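Local structure of response regulator (Xanthomonas campestris pv. campestris, 3QYY) at residues F43-D49 / D92-V98. The protein probably makes the second messenger c-di-GMP as a diguanylate cyclase, of which this chain is the GGDEF domain, here with c-di-GMP bound at its active site. Sequence-based numbering, arbitrary orientation.
With MG (magnesium ion), chain I; C2E (9,9'-[(2R,3R,3aS,5S,7aR,9R,10R,10aS,12S,14aR)-3,5,10,12-tetrahydroxy-5,12-dioxidooctahydro-2H,7H-difuro[3,2-d:3',2'-j][1,3,7,9,2,8]tetraoxadiphosphacyclododecine-2,9-diyl]bis(2-amino-1,9-dihydro-6H-purin-6-one)), chain F.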
loop_
_atom_site.group_PDB
_atom_site.type_symbol
_atom_site.label_atom_id
_atom_site.label_comp_id
_atom_site.label_asym_id
_atom_site.label_seq_id
_atom_site.Cartn_x
_atom_site.Cartn_y
_atom_site.Cartn_z
ATOM N N PHE B 43 -16.901 16.862 -13.271
ATOM C CA PHE B 43 -15.635 16.304 -12.828
ATOM C C PHE B 43 -15.843 14.965 -12.142
ATOM O O PHE B 43 -16.699 14.822 -11.269
ATOM C CB PHE B 43 -14.899 17.251 -11.874
ATOM C CG PHE B 43 -13.562 16.723 -11.430
ATOM C CD1 PHE B 43 -13.308 16.463 -10.086
ATOM C CD2 PHE B 43 -12.572 16.438 -12.368
ATOM C CE1 PHE B 43 -12.085 15.924 -9.677
ATOM C CE2 PHE B 43 -11.343 15.899 -11.971
ATOM C CZ PHE B 43 -11.103 15.641 -10.619
ATOM N N VAL B 44 -15.057 13.982 -12.563
ATOM C CA VAL B 44 -15.121 12.647 -11.997
ATOM C C VAL B 44 -13.717 12.288 -11.516
ATOM O O VAL B 44 -12.744 12.440 -12.258
ATOM C CB VAL B 44 -15.568 11.617 -13.050
ATOM C CG1 VAL B 44 -15.732 10.250 -12.402
ATOM C CG2 VAL B 44 -16.880 12.071 -13.697
ATOM N N LEU B 45 -13.616 11.827 -10.274
ATOM C CA LEU B 45 -12.327 11.438 -9.704
ATOM C C LEU B 45 -12.252 9.927 -9.567
ATOM O O LEU B 45 -13.191 9.296 -9.075
ATOM C CB LEU B 45 -12.136 12.074 -8.323
ATOM C CG LEU B 45 -10.865 11.660 -7.568
ATOM C CD1 LEU B 45 -9.641 12.239 -8.281
ATOM C CD2 LEU B 45 -10.933 12.149 -6.122
ATOM N N PHE B 46 -11.136 9.351 -10.010
ATOM C CA PHE B 46 -10.916 7.914 -9.912
ATOM C C PHE B 46 -9.690 7.630 -9.050
ATOM O O PHE B 46 -8.684 8.335 -9.138
ATOM C CB PHE B 46 -10.647 7.280 -11.281
ATOM C CG PHE B 46 -11.778 7.408 -12.257
ATOM C CD1 PHE B 46 -11.878 8.522 -13.083
ATOM C CD2 PHE B 46 -12.731 6.400 -12.369
ATOM C CE1 PHE B 46 -12.910 8.628 -14.015
ATOM C CE2 PHE B 46 -13.770 6.495 -13.299
ATOM C CZ PHE B 46 -13.857 7.613 -14.122
ATOM N N VAL B 47 -9.784 6.600 -8.217
ATOM C CA VAL B 47 -8.659 6.175 -7.388
ATOM C C VAL B 47 -8.374 4.759 -7.868
ATOM O O VAL B 47 -9.271 3.909 -7.859
ATOM C CB VAL B 47 -9.011 6.151 -5.882
ATOM C CG1 VAL B 47 -7.915 5.402 -5.098
ATOM C CG2 VAL B 47 -9.132 7.575 -5.356
ATOM N N LEU B 48 -7.138 4.512 -8.301
ATOM C CA LEU B 48 -6.753 3.200 -8.807
ATOM C C LEU B 48 -5.604 2.578 -8.019
ATOM O O LEU B 48 -4.685 3.271 -7.591
ATOM C CB LEU B 48 -6.321 3.308 -10.273
ATOM C CG LEU B 48 -7.114 4.225 -11.210
ATOM C CD1 LEU B 48 -6.543 4.103 -12.614
ATOM C CD2 LEU B 48 -8.575 3.853 -11.208
ATOM N N ASP B 49 -5.658 1.263 -7.844
ATOM C CA ASP B 49 -4.605 0.539 -7.137
ATOM C C ASP B 49 -4.357 -0.756 -7.901
ATOM O O ASP B 49 -5.288 -1.523 -8.152
ATOM C CB ASP B 49 -5.034 0.220 -5.699
ATOM C CG ASP B 49 -3.929 -0.444 -4.894
ATOM O OD1 ASP B 49 -4.235 -1.375 -4.118
ATOM O OD2 ASP B 49 -2.758 -0.025 -5.027
ATOM N N ASP B 92 2.100 1.916 -6.222
ATOM C CA ASP B 92 1.365 1.526 -7.423
ATOM C C ASP B 92 -0.070 2.062 -7.393
ATOM O O ASP B 92 -0.974 1.494 -8.008
ATOM C CB ASP B 92 1.364 0.001 -7.580
ATOM C CG ASP B 92 0.636 -0.714 -6.454
ATOM O OD1 ASP B 92 0.557 -1.956 -6.516
ATOM O OD2 ASP B 92 0.146 -0.049 -5.516
ATOM N N GLU B 93 -0.262 3.173 -6.684
ATOM C CA GLU B 93 -1.581 3.791 -6.555
ATOM C C GLU B 93 -1.635 5.096 -7.352
ATOM O O GLU B 93 -0.731 5.928 -7.258
ATOM C CB GLU B 93 -1.882 4.052 -5.072
ATOM C CG GLU B 93 -3.337 4.381 -4.776
ATOM C CD GLU B 93 -3.720 4.033 -3.345
ATOM O OE1 GLU B 93 -3.441 2.891 -2.921
ATOM O OE2 GLU B 93 -4.302 4.892 -2.650
ATOM N N PHE B 94 -2.696 5.263 -8.139
ATOM C CA PHE B 94 -2.853 6.448 -8.984
ATOM C C PHE B 94 -4.235 7.088 -8.873
ATOM O O PHE B 94 -5.203 6.440 -8.477
ATOM C CB PHE B 94 -2.636 6.070 -10.457
ATOM C CG PHE B 94 -1.245 5.600 -10.769
ATOM C CD1 PHE B 94 -0.291 6.491 -11.248
ATOM C CD2 PHE B 94 -0.881 4.274 -10.557
ATOM C CE1 PHE B 94 1.012 6.071 -11.509
ATOM C CE2 PHE B 94 0.421 3.841 -10.812
ATOM C CZ PHE B 94 1.369 4.745 -11.290
ATOM N N LEU B 95 -4.305 8.366 -9.232
ATOM C CA LEU B 95 -5.562 9.105 -9.250
ATOM C C LEU B 95 -5.712 9.663 -10.660
ATOM O O LEU B 95 -4.730 10.081 -11.277
ATOM C CB LEU B 95 -5.554 10.289 -8.277
ATOM C CG LEU B 95 -5.303 10.126 -6.774
ATOM C CD1 LEU B 95 -5.997 11.286 -6.058
ATOM C CD2 LEU B 95 -5.820 8.807 -6.264
ATOM N N ILE B 96 -6.938 9.665 -11.170
ATOM C CA ILE B 96 -7.205 10.210 -12.490
ATOM C C ILE B 96 -8.392 11.157 -12.377
ATOM O O ILE B 96 -9.430 10.805 -11.806
ATOM C CB ILE B 96 -7.524 9.096 -13.527
ATOM C CG1 ILE B 96 -6.278 8.230 -13.765
ATOM C CG2 ILE B 96 -7.988 9.725 -14.838
ATOM C CD1 ILE B 96 -6.444 7.167 -14.860
ATOM N N GLY B 97 -8.215 12.369 -12.896
ATOM C CA GLY B 97 -9.277 13.356 -12.870
ATOM C C GLY B 97 -9.778 13.555 -14.290
ATOM O O GLY B 97 -8.989 13.842 -15.195
ATOM N N VAL B 98 -11.081 13.388 -14.492
ATOM C CA VAL B 98 -11.665 13.545 -15.820
ATOM C C VAL B 98 -12.789 14.573 -15.807
ATOM O O VAL B 98 -13.784 14.403 -15.100
ATOM C CB VAL B 98 -12.241 12.211 -16.347
ATOM C CG1 VAL B 98 -12.861 12.420 -17.729
ATOM C CG2 VAL B 98 -11.148 11.151 -16.404
HETATM MG MG MG I . -1.094 -0.559 -3.960
HETATM P P1 C2E F . 6.510 -3.977 -2.010
HETATM O O2P C2E F . 7.766 -3.276 -2.466
HETATM O O1P C2E F . 6.722 -5.267 -1.277
HETATM O "O5'" C2E F . 5.660 -3.051 -1.059
HETATM C "C5'" C2E F . 4.414 -3.536 -0.518
HETATM C "C4'" C2E F . 3.823 -2.411 0.318
HETATM O "O4'" C2E F . 4.682 -1.873 1.303
HETATM C "C3'" C2E F . 3.403 -1.224 -0.541
HETATM O "O3'" C2E F . 2.122 -1.450 -1.151
HETATM C "C2'" C2E F . 3.458 -0.114 0.465
HETATM O "O2'" C2E F . 2.178 -0.022 1.111
HETATM C "C1'" C2E F . 4.554 -0.467 1.462
HETATM N N9 C2E F . 5.824 0.182 1.067
HETATM C C8 C2E F . 6.935 -0.428 0.590
HETATM N N7 C2E F . 7.917 0.461 0.341
HETATM C C5 C2E F . 7.444 1.662 0.664
HETATM C C6 C2E F . 7.969 3.051 0.658
HETATM O O6 C2E F . 9.144 3.285 0.275
HETATM N N1 C2E F . 7.158 4.051 1.083
HETATM C C2 C2E F . 5.884 3.825 1.512
HETATM N N2 C2E F . 5.129 4.860 1.924
HETATM N N3 C2E F . 5.336 2.564 1.541
HETATM C C4 C2E F . 6.061 1.474 1.137
HETATM P P11 C2E F . 1.983 -0.780 -2.609
HETATM O O21 C2E F . 2.282 0.678 -2.521
HETATM O O11 C2E F . 0.586 -1.080 -3.024
HETATM O O5A C2E F . 2.991 -1.473 -3.612
HETATM C C5A C2E F . 2.856 -2.871 -3.862
HETATM C C4A C2E F . 3.938 -3.335 -4.796
HETATM O O4A C2E F . 4.021 -2.595 -6.046
HETATM C C3A C2E F . 5.330 -3.254 -4.180
HETATM O O3A C2E F . 5.601 -4.363 -3.295
HETATM C C2A C2E F . 6.196 -3.233 -5.400
HETATM O O2A C2E F . 6.495 -4.594 -5.762
HETATM C C1A C2E F . 5.392 -2.528 -6.481
HETATM N N91 C2E F . 5.880 -1.133 -6.670
HETATM C C81 C2E F . 5.457 0.003 -6.059
HETATM N N71 C2E F . 6.144 1.084 -6.498
HETATM C C51 C2E F . 7.029 0.651 -7.409
HETATM C C61 C2E F . 8.080 1.246 -8.284
HETATM O O61 C2E F . 8.323 2.474 -8.284
HETATM N N11 C2E F . 8.783 0.419 -9.097
HETATM C C21 C2E F . 8.568 -0.936 -9.145
HETATM N N21 C2E F . 9.314 -1.696 -9.981
HETATM N N31 C2E F . 7.621 -1.542 -8.374
HETATM C C41 C2E F . 6.842 -0.812 -7.507
HETATM O O HOH W 1 -2.316 -1.329 -2.250
HETATM O O HOH W 2 -1.171 -2.612 -4.755
HETATM O O HOH W 3 -1.262 1.302 -3.151
#
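The metal site of the GGDEF domain closes one end of an antiparallel strand pair, where D49 and D92 each give one carboxylate oxygen to the magnesium ion. D49 OD2 and D92 OD2, both directly bound to magnesium, come within 2.9 Å of each other as neighbouring ligands. Their carboxylate planes are 79° apart. Phosphate oxygen O11 of c-di-GMP and three waters complete six ligands. The waters tie in the second oxygens: water 1 donates to D49 OD1, water 2 to D92 OD1. E93 does not bind the metal directly; its OE1 accepts from water 3 at 2.7 Å, which places it in the second shell. D92 holds CG between its backbone N and carbonyl carbon (chi1 64°), which turns the carboxylate to the metal. Behind the site, V44, F46 and L48 pair with V98, I96 and F94 through six backbone hydrogen bonds, the shortest from L48 N to F94 O (2.7 Å). On the face of L45 and V47, V47 CG2 packs on L95 CD2 (3.6 Å), and F43 brings CE2 to 3.4 Å from G97 CA. On the other, L48 CD1 meets I96 CD1, and F46 CE1 reaches V98 CG2 (3.9 Å). Helices 22-38 and 141-157 cover the face of L45, V47 and L95, with K156 salt-bridged to D49 OD1; helix 102-116 covers that of F46, L48, I96 and V98. Strands 85-90 and 128-134 flank the pair within the central sheet.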